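Local coordinates for putative acyl-[acyl-carrier-protein]--UDP-N-acetylglucosamine O-acyltransferase (Bacteroides fragilis, PDB 4R36), which probably transfers an acyl chain from acyl carrier protein to UDP-N-acetylglucosamine, an early step of lipid A synthesis, at residues G179-I184 against R216-S221; I194-I199 against N230-I235; N222-N227 against S256-Y261; D244-V249 against D264-S269. One frame throughout, in Å; residues are numbered along the deposited sequence.

Contact 1 (G179-I184 against R216-S221)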
loop_
_atom_site.group_PDB
_atom_site.type_symbol
_atom_site.label_atom_id
_atom_site.label_comp_id
_atom_site.label_asym_id
_atom_site.label_seq_id
_atom_site.Cartn_x
_atom_site.Cartn_y
_atom_site.Cartn_z
ATOM N N GLY A 179 -2.955 8.130 -20.927
ATOM C CA GLY A 179 -3.033 9.377 -21.698
ATOM C C GLY A 179 -3.251 10.553 -20.811
ATOM O O GLY A 179 -3.577 10.436 -19.604
ATOM N N GLY A 180 -2.995 11.735 -21.385
ATOM C CA GLY A 180 -3.211 12.950 -20.638
ATOM C C GLY A 180 -4.600 13.175 -20.162
ATOM O O GLY A 180 -5.558 12.742 -20.822
ATOM N N TYR A 181 -4.725 13.874 -19.039
ATOM C CA TYR A 181 -6.012 14.363 -18.486
ATOM C C TYR A 181 -7.016 13.253 -18.047
ATOM O O TYR A 181 -8.185 13.477 -17.899
ATOM C CB TYR A 181 -6.688 15.320 -19.469
ATOM C CG TYR A 181 -5.906 16.559 -19.676
ATOM C CD1 TYR A 181 -5.968 17.593 -18.736
ATOM C CD2 TYR A 181 -5.106 16.707 -20.767
ATOM C CE1 TYR A 181 -5.234 18.740 -18.937
ATOM C CE2 TYR A 181 -4.342 17.867 -20.943
ATOM C CZ TYR A 181 -4.439 18.874 -20.024
ATOM O OH TYR A 181 -3.722 20.072 -20.084
ATOM N N VAL A 182 -6.505 12.075 -17.821
ATOM C CA VAL A 182 -7.293 10.945 -17.368
ATOM C C VAL A 182 -7.472 11.113 -15.886
ATOM O O VAL A 182 -6.604 11.722 -15.204
ATOM C CB VAL A 182 -6.479 9.703 -17.675
ATOM C CG1 VAL A 182 -6.786 8.524 -16.811
ATOM C CG2 VAL A 182 -6.513 9.318 -19.163
ATOM N N MET A 183 -8.576 10.615 -15.368
ATOM C CA MET A 183 -8.693 10.395 -13.965
ATOM C C MET A 183 -8.937 8.920 -13.748
ATOM O O MET A 183 -9.928 8.344 -14.241
ATOM C CB MET A 183 -9.794 11.203 -13.407
ATOM C CG MET A 183 -9.634 11.251 -11.914
ATOM S SD MET A 183 -10.833 10.093 -11.332
ATOM C CE MET A 183 -10.194 10.170 -9.630
ATOM N N ILE A 184 -8.061 8.297 -12.960
ATOM C CA ILE A 184 -8.219 6.868 -12.657
ATOM C C ILE A 184 -8.672 6.784 -11.206
ATOM O O ILE A 184 -7.990 7.295 -10.281
ATOM C CB ILE A 184 -6.911 6.101 -12.836
ATOM C CG1 ILE A 184 -6.356 6.369 -14.237
ATOM C CG2 ILE A 184 -7.158 4.633 -12.585
ATOM C CD1 ILE A 184 -5.042 5.623 -14.537
ATOM N N ARG A 216 -12.753 21.250 -17.342
ATOM C CA ARG A 216 -13.318 22.574 -17.025
ATOM C C ARG A 216 -12.359 23.350 -16.131
ATOM O O ARG A 216 -12.019 24.480 -16.431
ATOM C CB ARG A 216 -14.650 22.457 -16.300
ATOM C CG ARG A 216 -15.861 22.301 -17.210
ATOM C CD ARG A 216 -17.110 22.111 -16.354
ATOM N NE ARG A 216 -18.303 21.711 -17.128
ATOM C CZ ARG A 216 -19.406 21.178 -16.588
ATOM N NH1 ARG A 216 -19.479 20.993 -15.285
ATOM N NH2 ARG A 216 -20.427 20.798 -17.349
ATOM N N ARG A 217 -11.917 22.724 -15.056
ATOM C CA ARG A 217 -10.960 23.339 -14.162
ATOM C C ARG A 217 -9.746 23.838 -14.904
ATOM O O ARG A 217 -9.240 24.899 -14.616
ATOM C CB ARG A 217 -10.553 22.363 -13.085
ATOM C CG ARG A 217 -9.834 22.993 -11.917
ATOM C CD ARG A 217 -9.588 21.962 -10.831
ATOM N NE ARG A 217 -8.913 20.785 -11.359
ATOM C CZ ARG A 217 -7.651 20.731 -11.808
ATOM N NH1 ARG A 217 -6.863 21.808 -11.805
ATOM N NH2 ARG A 217 -7.174 19.579 -12.275
ATOM N N ARG A 218 -9.297 23.142 -15.919
ATOM C CA ARG A 218 -8.156 23.641 -16.661
ATOM C C ARG A 218 -8.472 24.592 -17.837
ATOM O O ARG A 218 -7.584 24.961 -18.576
ATOM C CB ARG A 218 -7.319 22.488 -17.157
ATOM C CG ARG A 218 -6.798 21.636 -16.005
ATOM C CD ARG A 218 -6.341 20.287 -16.537
ATOM N NE ARG A 218 -6.060 19.238 -15.542
ATOM C CZ ARG A 218 -4.876 19.000 -14.973
ATOM N NH1 ARG A 218 -3.819 19.778 -15.231
ATOM N NH2 ARG A 218 -4.759 17.982 -14.121
ATOM N N GLY A 219 -9.726 24.973 -18.035
ATOM C CA GLY A 219 -10.029 26.041 -18.987
ATOM C C GLY A 219 -10.363 25.609 -20.399
ATOM O O GLY A 219 -10.360 26.430 -21.301
ATOM N N PHE A 220 -10.608 24.313 -20.612
ATOM C CA PHE A 220 -10.971 23.821 -21.923
ATOM C C PHE A 220 -12.370 24.354 -22.219
ATOM O O PHE A 220 -13.205 24.408 -21.338
ATOM C CB PHE A 220 -11.022 22.236 -21.991
ATOM C CG PHE A 220 -9.671 21.572 -22.057
ATOM C CD1 PHE A 220 -8.888 21.453 -20.897
ATOM C CD2 PHE A 220 -9.153 21.095 -23.234
ATOM C CE1 PHE A 220 -7.643 20.868 -20.934
ATOM C CE2 PHE A 220 -7.873 20.506 -23.289
ATOM C CZ PHE A 220 -7.130 20.376 -22.124
ATOM N N SER A 221 -12.619 24.684 -23.464
ATOM C CA SER A 221 -13.917 25.250 -23.832
ATOM C C SER A 221 -14.986 24.184 -23.752
ATOM O O SER A 221 -14.715 22.979 -23.900
ATOM C CB SER A 221 -13.860 25.857 -25.211
ATOM O OG SER A 221 -13.766 24.878 -26.201
#

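Contact 2 (I194-I199 against N230-I235)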
loop_
_atom_site.group_PDB
_atom_site.type_symbol
_atom_site.label_atom_id
_atom_site.label_comp_id
_atom_site.label_asym_id
_atom_site.label_seq_id
_atom_site.Cartn_x
_atom_site.Cartn_y
_atom_site.Cartn_z
ATOM N N ILE A 194 -4.947 3.416 -21.243
ATOM C CA ILE A 194 -6.057 4.317 -20.934
ATOM C C ILE A 194 -5.984 5.565 -21.782
ATOM O O ILE A 194 -5.066 6.356 -21.629
ATOM C CB ILE A 194 -6.086 4.674 -19.467
ATOM C CG1 ILE A 194 -6.133 3.369 -18.636
ATOM C CG2 ILE A 194 -7.280 5.539 -19.133
ATOM C CD1 ILE A 194 -6.225 3.623 -17.177
ATOM N N PRO A 195 -6.969 5.754 -22.665
ATOM C CA PRO A 195 -6.842 6.849 -23.634
ATOM C C PRO A 195 -7.120 8.204 -22.981
ATOM O O PRO A 195 -7.761 8.273 -21.906
ATOM C CB PRO A 195 -7.878 6.472 -24.726
ATOM C CG PRO A 195 -8.912 5.751 -23.948
ATOM C CD PRO A 195 -8.162 4.951 -22.911
ATOM N N PRO A 196 -6.711 9.300 -23.641
ATOM C CA PRO A 196 -6.707 10.621 -22.970
ATOM C C PRO A 196 -8.064 11.188 -22.641
ATOM O O PRO A 196 -9.037 10.826 -23.327
ATOM C CB PRO A 196 -5.973 11.511 -23.933
ATOM C CG PRO A 196 -5.973 10.793 -25.205
ATOM C CD PRO A 196 -6.005 9.329 -24.912
ATOM N N TYR A 197 -8.152 11.982 -21.581
ATOM C CA TYR A 197 -9.333 12.741 -21.194
ATOM C C TYR A 197 -10.450 11.949 -20.456
ATOM O O TYR A 197 -11.461 12.525 -20.130
ATOM C CB TYR A 197 -9.962 13.466 -22.417
ATOM C CG TYR A 197 -8.990 14.255 -23.208
ATOM C CD1 TYR A 197 -8.398 15.378 -22.665
ATOM C CD2 TYR A 197 -8.730 13.934 -24.528
ATOM C CE1 TYR A 197 -7.473 16.118 -23.389
ATOM C CE2 TYR A 197 -7.777 14.645 -25.256
ATOM C CZ TYR A 197 -7.208 15.768 -24.694
ATOM O OH TYR A 197 -6.252 16.428 -25.366
ATOM N N ILE A 198 -10.311 10.622 -20.285
ATOM C CA ILE A 198 -11.405 9.831 -19.712
ATOM C C ILE A 198 -11.288 9.626 -18.207
ATOM O O ILE A 198 -10.213 9.824 -17.614
ATOM C CB ILE A 198 -11.582 8.470 -20.411
ATOM C CG1 ILE A 198 -10.492 7.450 -20.092
ATOM C CG2 ILE A 198 -11.683 8.659 -21.920
ATOM C CD1 ILE A 198 -10.877 6.024 -20.374
ATOM N N ILE A 199 -12.413 9.261 -17.614
ATOM C CA ILE A 199 -12.455 8.652 -16.302
ATOM C C ILE A 199 -12.441 7.148 -16.456
ATOM O O ILE A 199 -13.208 6.562 -17.246
ATOM C CB ILE A 199 -13.682 9.096 -15.514
ATOM C CG1 ILE A 199 -13.756 10.630 -15.401
ATOM C CG2 ILE A 199 -13.718 8.453 -14.122
ATOM C CD1 ILE A 199 -15.064 11.128 -14.815
ATOM N N ASN A 230 -18.199 13.426 -27.601
ATOM C CA ASN A 230 -18.670 12.796 -28.814
ATOM C C ASN A 230 -17.714 11.811 -29.434
ATOM O O ASN A 230 -18.151 10.740 -29.868
ATOM C CB ASN A 230 -19.125 13.843 -29.825
ATOM C CG ASN A 230 -20.454 14.479 -29.404
ATOM O OD1 ASN A 230 -21.236 13.857 -28.674
ATOM N ND2 ASN A 230 -20.675 15.729 -29.778
ATOM N N ALA A 231 -16.409 12.104 -29.413
ATOM C CA ALA A 231 -15.468 11.097 -29.899
ATOM C C ALA A 231 -15.568 9.787 -29.075
ATOM O O ALA A 231 -15.590 8.689 -29.633
ATOM C CB ALA A 231 -14.052 11.641 -29.872
ATOM N N TYR A 232 -15.665 9.912 -27.754
ATOM C CA TYR A 232 -15.767 8.709 -26.934
ATOM C C TYR A 232 -17.082 7.986 -26.963
ATOM O O TYR A 232 -17.116 6.769 -26.768
ATOM C CB TYR A 232 -15.285 8.972 -25.513
ATOM C CG TYR A 232 -13.778 9.028 -25.443
ATOM C CD1 TYR A 232 -13.021 7.906 -25.653
ATOM C CD2 TYR A 232 -13.109 10.230 -25.152
ATOM C CE1 TYR A 232 -11.618 7.964 -25.672
ATOM C CE2 TYR A 232 -11.722 10.297 -25.079
ATOM C CZ TYR A 232 -10.973 9.142 -25.322
ATOM O OH TYR A 232 -9.602 9.106 -25.268
ATOM N N ARG A 233 -18.156 8.689 -27.246
ATOM C CA ARG A 233 -19.440 8.014 -27.613
ATOM C C ARG A 233 -19.301 7.183 -28.830
ATOM O O ARG A 233 -19.783 6.090 -28.883
ATOM C CB ARG A 233 -20.621 8.987 -27.805
ATOM C CG ARG A 233 -21.056 9.662 -26.566
ATOM C CD ARG A 233 -22.206 10.689 -26.752
ATOM N NE ARG A 233 -22.298 11.422 -25.486
ATOM C CZ ARG A 233 -22.133 12.731 -25.281
ATOM N NH1 ARG A 233 -21.902 13.578 -26.281
ATOM N NH2 ARG A 233 -22.229 13.210 -24.035
ATOM N N ILE A 234 -18.609 7.687 -29.851
ATOM C CA ILE A 234 -18.334 6.915 -31.014
ATOM C C ILE A 234 -17.446 5.728 -30.680
ATOM O O ILE A 234 -17.673 4.651 -31.164
ATOM C CB ILE A 234 -17.684 7.761 -32.134
ATOM C CG1 ILE A 234 -18.721 8.732 -32.703
ATOM C CG2 ILE A 234 -17.128 6.869 -33.252
ATOM C CD1 ILE A 234 -18.102 9.899 -33.462
ATOM N N ILE A 235 -16.394 5.950 -29.903
ATOM C CA ILE A 235 -15.435 4.898 -29.649
ATOM C C ILE A 235 -16.002 3.773 -28.773
ATOM O O ILE A 235 -15.797 2.613 -29.047
ATOM C CB ILE A 235 -14.110 5.501 -29.048
ATOM C CG1 ILE A 235 -13.375 6.262 -30.131
ATOM C CG2 ILE A 235 -13.185 4.404 -28.505
ATOM C CD1 ILE A 235 -12.432 7.312 -29.620
#

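Contact 3 (N222-N227 against S256-Y261)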
loop_
_atom_site.group_PDB
_atom_site.type_symbol
_atom_site.label_atom_id
_atom_site.label_comp_id
_atom_site.label_asym_id
_atom_site.label_seq_id
_atom_site.Cartn_x
_atom_site.Cartn_y
_atom_site.Cartn_z
ATOM N N ASN A 222 -16.206 24.602 -23.495
ATOM C CA ASN A 222 -17.323 23.643 -23.452
ATOM C C ASN A 222 -17.507 22.942 -24.760
ATOM O O ASN A 222 -17.929 21.791 -24.818
ATOM C CB ASN A 222 -18.611 24.369 -23.147
ATOM C CG ASN A 222 -18.706 24.777 -21.714
ATOM O OD1 ASN A 222 -18.103 24.174 -20.820
ATOM N ND2 ASN A 222 -19.492 25.811 -21.469
ATOM N N GLU A 223 -17.202 23.665 -25.820
ATOM C CA GLU A 223 -17.257 23.100 -27.135
ATOM C C GLU A 223 -16.230 21.965 -27.374
ATOM O O GLU A 223 -16.574 20.903 -27.863
ATOM C CB GLU A 223 -17.053 24.205 -28.126
ATOM C CG GLU A 223 -16.757 23.747 -29.532
ATOM C CD GLU A 223 -16.824 24.898 -30.501
ATOM O OE1 GLU A 223 -17.635 25.830 -30.264
ATOM O OE2 GLU A 223 -16.067 24.879 -31.489
ATOM N N ILE A 224 -14.994 22.175 -26.970
ATOM C CA ILE A 224 -13.957 21.154 -27.086
ATOM C C ILE A 224 -14.309 19.967 -26.176
ATOM O O ILE A 224 -14.119 18.835 -26.570
ATOM C CB ILE A 224 -12.559 21.733 -26.714
ATOM C CG1 ILE A 224 -12.089 22.677 -27.805
ATOM C CG2 ILE A 224 -11.515 20.619 -26.443
ATOM C CD1 ILE A 224 -11.779 21.986 -29.089
ATOM N N ILE A 225 -14.828 20.243 -24.974
ATOM C CA ILE A 225 -15.281 19.195 -24.082
ATOM C C ILE A 225 -16.384 18.329 -24.717
ATOM O O ILE A 225 -16.335 17.100 -24.639
ATOM C CB ILE A 225 -15.721 19.747 -22.705
ATOM C CG1 ILE A 225 -14.488 20.322 -21.999
ATOM C CG2 ILE A 225 -16.323 18.618 -21.833
ATOM C CD1 ILE A 225 -14.768 21.047 -20.704
ATOM N N GLU A 226 -17.334 18.972 -25.367
ATOM C CA GLU A 226 -18.390 18.260 -26.042
ATOM C C GLU A 226 -17.828 17.407 -27.207
ATOM O O GLU A 226 -18.303 16.278 -27.420
ATOM C CB GLU A 226 -19.436 19.223 -26.563
ATOM C CG GLU A 226 -20.629 18.525 -27.216
ATOM C CD GLU A 226 -21.423 17.604 -26.241
ATOM O OE1 GLU A 226 -21.306 17.772 -24.998
ATOM O OE2 GLU A 226 -22.120 16.673 -26.714
ATOM N N ASN A 227 -16.827 17.912 -27.932
ATOM C CA ASN A 227 -16.231 17.137 -29.001
ATOM C C ASN A 227 -15.533 15.872 -28.483
ATOM O O ASN A 227 -15.614 14.818 -29.108
ATOM C CB ASN A 227 -15.276 18.013 -29.851
ATOM C CG ASN A 227 -16.023 19.164 -30.615
ATOM O OD1 ASN A 227 -17.243 19.120 -30.793
ATOM N ND2 ASN A 227 -15.286 20.174 -31.037
ATOM N N SER A 256 -9.425 18.940 -33.896
ATOM C CA SER A 256 -8.658 19.781 -33.014
ATOM C C SER A 256 -7.516 18.902 -32.493
ATOM O O SER A 256 -7.567 17.696 -32.614
ATOM C CB SER A 256 -9.473 20.372 -31.881
ATOM O OG SER A 256 -9.900 19.398 -30.891
ATOM N N PRO A 257 -6.491 19.527 -31.896
ATOM C CA PRO A 257 -5.367 18.751 -31.398
ATOM C C PRO A 257 -5.811 17.698 -30.366
ATOM O O PRO A 257 -5.266 16.595 -30.406
ATOM C CB PRO A 257 -4.439 19.815 -30.776
ATOM C CG PRO A 257 -4.771 21.091 -31.573
ATOM C CD PRO A 257 -6.234 21.006 -31.878
ATOM N N GLU A 258 -6.862 17.997 -29.614
ATOM C CA GLU A 258 -7.390 17.065 -28.604
ATOM C C GLU A 258 -7.931 15.813 -29.286
ATOM O O GLU A 258 -7.657 14.694 -28.827
ATOM C CB GLU A 258 -8.487 17.697 -27.760
ATOM C CG GLU A 258 -8.082 18.905 -26.935
ATOM C CD GLU A 258 -7.964 20.234 -27.690
ATOM O OE1 GLU A 258 -8.335 20.387 -28.864
ATOM O OE2 GLU A 258 -7.370 21.164 -27.114
ATOM N N ILE A 259 -8.677 16.012 -30.366
ATOM C CA ILE A 259 -9.271 14.890 -31.086
ATOM C C ILE A 259 -8.214 14.084 -31.812
ATOM O O ILE A 259 -8.270 12.840 -31.878
ATOM C CB ILE A 259 -10.404 15.353 -32.021
ATOM C CG1 ILE A 259 -11.397 16.244 -31.297
ATOM C CG2 ILE A 259 -11.104 14.184 -32.655
ATOM C CD1 ILE A 259 -11.999 15.742 -29.975
ATOM N N GLU A 260 -7.187 14.748 -32.321
ATOM C CA GLU A 260 -6.137 14.030 -32.970
ATOM C C GLU A 260 -5.326 13.220 -31.982
ATOM O O GLU A 260 -4.824 12.146 -32.297
ATOM C CB GLU A 260 -5.216 15.018 -33.743
ATOM C CG GLU A 260 -5.962 15.678 -34.896
ATOM C CD GLU A 260 -5.121 16.822 -35.536
ATOM O OE1 GLU A 260 -3.881 16.696 -35.622
ATOM O OE2 GLU A 260 -5.682 17.842 -35.939
ATOM N N TYR A 261 -5.204 13.734 -30.777
ATOM C CA TYR A 261 -4.493 13.012 -29.753
ATOM C C TYR A 261 -5.273 11.750 -29.366
ATOM O O TYR A 261 -4.694 10.673 -29.255
ATOM C CB TYR A 261 -4.305 13.922 -28.567
ATOM C CG TYR A 261 -3.660 13.365 -27.322
ATOM C CD1 TYR A 261 -2.661 12.341 -27.373
ATOM C CD2 TYR A 261 -3.916 13.973 -26.121
ATOM C CE1 TYR A 261 -2.006 11.934 -26.209
ATOM C CE2 TYR A 261 -3.244 13.602 -24.959
ATOM C CZ TYR A 261 -2.291 12.592 -25.017
ATOM O OH TYR A 261 -1.745 12.241 -23.811
HETATM O O HOH W 1 -12.505 19.731 -31.568
#

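Contact 4 (D244-V249 against D264-S269)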
loop_
_atom_site.group_PDB
_atom_site.type_symbol
_atom_site.label_atom_id
_atom_site.label_comp_id
_atom_site.label_asym_id
_atom_site.label_seq_id
_atom_site.Cartn_x
_atom_site.Cartn_y
_atom_site.Cartn_z
ATOM N N ASP A 244 -13.101 1.335 -37.326
ATOM C CA ASP A 244 -14.271 2.024 -37.850
ATOM C C ASP A 244 -14.620 3.166 -36.988
ATOM O O ASP A 244 -15.110 4.181 -37.481
ATOM C CB ASP A 244 -15.498 1.121 -37.921
ATOM C CG ASP A 244 -15.391 0.036 -39.027
ATOM O OD1 ASP A 244 -14.445 0.062 -39.861
ATOM O OD2 ASP A 244 -16.307 -0.829 -38.974
ATOM N N ALA A 245 -14.401 3.042 -35.684
ATOM C CA ALA A 245 -14.742 4.118 -34.780
ATOM C C ALA A 245 -13.803 5.296 -35.084
ATOM O O ALA A 245 -14.237 6.463 -35.074
ATOM C CB ALA A 245 -14.615 3.735 -33.300
ATOM N N LEU A 246 -12.523 5.005 -35.248
ATOM C CA LEU A 246 -11.587 6.084 -35.433
ATOM C C LEU A 246 -11.822 6.759 -36.770
ATOM O O LEU A 246 -11.753 7.968 -36.854
ATOM C CB LEU A 246 -10.177 5.641 -35.226
ATOM C CG LEU A 246 -9.786 5.016 -33.878
ATOM C CD1 LEU A 246 -8.317 4.571 -33.875
ATOM C CD2 LEU A 246 -10.081 5.950 -32.736
ATOM N N THR A 247 -12.165 5.986 -37.784
ATOM C CA THR A 247 -12.611 6.565 -39.062
ATOM C C THR A 247 -13.750 7.513 -38.868
ATOM O O THR A 247 -13.702 8.630 -39.387
ATOM C CB THR A 247 -12.996 5.458 -40.057
ATOM O OG1 THR A 247 -11.828 4.715 -40.345
ATOM C CG2 THR A 247 -13.618 6.022 -41.369
ATOM N N LYS A 248 -14.791 7.120 -38.136
ATOM C CA LYS A 248 -15.916 7.960 -37.942
ATOM C C LYS A 248 -15.612 9.224 -37.110
ATOM O O LYS A 248 -16.105 10.358 -37.405
ATOM C CB LYS A 248 -17.031 7.190 -37.286
ATOM C CG LYS A 248 -18.372 7.941 -37.203
ATOM C CD LYS A 248 -19.462 7.035 -36.698
ATOM C CE LYS A 248 -20.817 7.616 -37.056
ATOM N NZ LYS A 248 -21.800 7.272 -36.021
ATOM N N VAL A 249 -14.786 9.066 -36.070
ATOM C CA VAL A 249 -14.326 10.224 -35.313
ATOM C C VAL A 249 -13.637 11.232 -36.242
ATOM O O VAL A 249 -13.905 12.443 -36.159
ATOM C CB VAL A 249 -13.325 9.829 -34.185
ATOM C CG1 VAL A 249 -12.684 11.100 -33.614
ATOM C CG2 VAL A 249 -14.017 9.044 -33.079
ATOM N N ASP A 264 -4.783 9.254 -32.447
ATOM C CA ASP A 264 -3.439 8.756 -32.560
ATOM C C ASP A 264 -3.111 7.789 -31.395
ATOM O O ASP A 264 -2.481 6.751 -31.622
ATOM C CB ASP A 264 -2.463 9.929 -32.459
ATOM C CG ASP A 264 -1.063 9.544 -32.947
ATOM O OD1 ASP A 264 -0.848 9.450 -34.167
ATOM O OD2 ASP A 264 -0.199 9.237 -32.127
ATOM N N PHE A 265 -3.468 8.210 -30.171
ATOM C CA PHE A 265 -3.223 7.397 -29.022
ATOM C C PHE A 265 -3.829 5.980 -29.182
ATOM O O PHE A 265 -3.143 4.984 -29.034
ATOM C CB PHE A 265 -3.802 8.040 -27.752
ATOM C CG PHE A 265 -3.451 7.278 -26.487
ATOM C CD1 PHE A 265 -4.115 6.124 -26.143
ATOM C CD2 PHE A 265 -2.499 7.757 -25.606
ATOM C CE1 PHE A 265 -3.826 5.431 -24.960
ATOM C CE2 PHE A 265 -2.199 7.083 -24.425
ATOM C CZ PHE A 265 -2.875 5.935 -24.083
ATOM N N ILE A 266 -5.104 5.917 -29.583
ATOM C CA ILE A 266 -5.769 4.620 -29.718
ATOM C C ILE A 266 -5.228 3.841 -30.908
ATOM O O ILE A 266 -4.954 2.631 -30.810
ATOM C CB ILE A 266 -7.273 4.792 -29.807
ATOM C CG1 ILE A 266 -7.759 5.464 -28.485
ATOM C CG2 ILE A 266 -7.986 3.486 -30.117
ATOM C CD1 ILE A 266 -9.156 6.013 -28.540
ATOM N N ARG A 267 -5.100 4.532 -32.028
ATOM C CA ARG A 267 -4.648 3.902 -33.242
ATOM C C ARG A 267 -3.279 3.258 -33.048
ATOM O O ARG A 267 -3.028 2.150 -33.535
ATOM C CB ARG A 267 -4.577 4.961 -34.362
ATOM C CG ARG A 267 -4.261 4.341 -35.687
ATOM C CD ARG A 267 -4.483 5.353 -36.806
ATOM N NE ARG A 267 -5.890 5.431 -37.186
ATOM C CZ ARG A 267 -6.475 6.514 -37.689
ATOM N NH1 ARG A 267 -5.818 7.649 -37.791
ATOM N NH2 ARG A 267 -7.770 6.473 -38.045
ATOM N N ASN A 268 -2.402 3.870 -32.300
ATOM C CA ASN A 268 -1.060 3.279 -32.119
ATOM C C ASN A 268 -0.858 2.566 -30.796
ATOM O O ASN A 268 0.279 2.289 -30.398
ATOM C CB ASN A 268 0.001 4.392 -32.299
ATOM C CG ASN A 268 -0.106 5.022 -33.687
ATOM O OD1 ASN A 268 -0.422 6.206 -33.895
ATOM N ND2 ASN A 268 -0.085 4.159 -34.612
ATOM N N SER A 269 -1.940 2.360 -30.085
ATOM C CA SER A 269 -1.883 1.705 -28.745
ATOM C C SER A 269 -1.163 0.367 -28.821
ATOM O O SER A 269 -1.575 -0.565 -29.549
ATOM C CB SER A 269 -3.294 1.474 -28.196
ATOM O OG SER A 269 -3.273 0.633 -27.041
HETATM O O HOH W 2 -9.197 3.779 -38.546
#

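Contact 1 (G179-I184 against R216-S221)
Tyr181 and Phe220 form a T-shaped (edge-to-face) aromatic pair in which Phe220 supplies the edge and Tyr181 the face. The ring centroids lie 5.1 Å apart and the planes stand at 82° to each other. Phe220 CZ leads, coming down near the rim of the tyrosine ring rather than over its centre, with Tyr181 CZ 3.7 Å away. Both aromatic side chains hold CG anti to the carbonyl carbon and beside the backbone N (chi1 -65° for Tyr181), which swings each ring toward the other segment.

Arg218, extended from CG to NE, runs past the CD1/CE1 edge of Tyr181 with its guanidinium plane turned 87° from the ring; the closest approach of its CD to that edge is too short in the model to interpret.

Tyr181 sits in a type II turn, Gly179 to Val182, at a corner of the left-handed parallel beta-helix, and the turn leads into strand 183-184. Residues 216-221 join helix 212-217 to helix 222-237: Gly219, with positive phi, ends the first in a Schellman motif, and Ser221 N-caps the second.

Two further hydrogen bonds meet the backbone at this corner. Tyr181 O accepts one from the side-chain amide of Asn211, a residue that binds UDP-N-acetylglucosamine, as does Arg217, while Gly180 N bonds to the Tyr261 hydroxyl.

Contact 2 (I194-I199 against N230-I235)
Tyr232 reaches from helix 222-237 to the turn at Pro195-Ile198 and gives its hydroxyl hydrogen to the Pro196 carbonyl. The bond is short, 2.7 Å from Tyr232 OH to Pro196 O, and lies in the carbonyl plane on a lone pair, with a C=O...O angle of 139°. Over the middle of one ring face sits Ile198 CG2, 3.6 Å from the Tyr232 centroid and only 14° off the ring normal, a CH-pi contact. Pro195 approaches obliquely: its CB is 3.2 Å from Tyr232 OH, and its CG is 3.9 Å from Tyr232 CE1 on the ring.

The Ile198 methyl points at the ring because CG1 occupies the place between backbone N and carbonyl carbon (chi1 73°), putting CG2 beside the nitrogen. Behind it, the type II turn from Pro195 to Ile198 aims the Pro196 carbonyl at the helix, and backbone bonds of Tyr197 to Gly180 and of Ile198 to Met183 fasten this turn to the preceding coil of the beta-helix. Ile262 and Ile210 also touch Tyr232.

All five touching residues are buried, so the phenol hydrogen bond satisfies a carbonyl inside an apolar junction; together, the anchored hydroxyl and the methyl over the face probably limit the ring's movement.

Contact 3 (N222-N227 against S256-Y261)
The first turns of helices 222-237 and 257-267 come side by side, with CA separations of 7.9 Å between Ile224 and Glu258 and 7.6 Å between Asn227 and Ile259. No direct hydrogen bond spans the two segments.

Ile224 meets the start of helix 257-267 with two branches. Its CG2 lies across the bent chain of Glu258, 3.8 Å from Glu258 CD, and the two side chains run roughly perpendicular. Its CD1 lies near both Glu258 OE1 and Ser256 OG, 3.7 Å from the latter. Next to Glu258, Ile259 sends CD1 to Asn227, about one turn beyond Ile224, where it packs 3.8 Å from Asn227 O and also meets Asn227 CB.

The polar groups are joined through water. Asn227 ND2 donates to a water at 2.9 Å, and the same water donates to Ser256 OG at 2.7 Å. The serine hydroxyl passes its own hydrogen to Glu258 OE1, on the anti lone pair of the carboxylate, at 2.7 Å. Bending at chi2 (78°) folds the Glu258 chain back, bringing OE1 to Ser256. The direction of each hydrogen is thus set from amide to water to hydroxyl to carboxylate.

Ser256 holds the N-cap position of helix 257-267, and Glu258 also touches Tyr197 of the beta-helix end. Both helices are part of the C-terminal helical domain that follows the left-handed beta-helix in LpxA.

Contact 4 (D244-V249 against D264-S269)
Leu246 holds CG anti to its carbonyl carbon (chi1 -58°) and CD1 in line beyond, an extended shape that drives this methyl across to helix 257-267; Arg267, its chain bent at chi3 (-82°), curls its guanidinium back toward helix 242-252, where NH2 comes to 3.8 Å from Leu246 CB. The two helices pack together in the C-terminal helical domain of LpxA, away from the nucleotide-binding residues.

Leu246 CD1 comes down on the backbone of the facing helix, 3.7 Å from Arg267 N, and touches both neighbouring side chains. It is 3.9 Å from Ile266 CG2 and 3.8 Å from Arg267 CB. Ile266 itself reaches on to Ile235 and Pro195, which connects the pair to helix 222-237 and the beta-helix end.

At the more exposed margin, Arg267 NH2 makes a salt bridge to Glu250, and Thr247 OG1 bonds to Ser243 O within its own helix. A water bridges the two segments, accepting from Arg267 NH2 at 3.1 Å and reaching Thr247 OG1 by a weak bond of 3.3 Å.

Overall arrangement
From the N terminus, the left-handed beta-helix runs to its last coils, where residues 179-184 open contact 1 and residues 194-199 open contact 2. Contact 1 closes first, at 216-221, the end of helix 212-217 and the loop after it; contact 2 closes at 230-235, so their segments alternate. Contact 3 opens on the same helix as contact 2 closes on, but earlier, at 222-227, and closes at 256-261, crossing contact 2. Contact 4 (244-249 to 264-269) crosses contact 3 in turn, both using helix 257-267. Contacts 1 and 2 thus tie the beta-helix end to the helical domain, while contacts 3 and 4 join that domain's helices; Phe265 reaches back to Pro195.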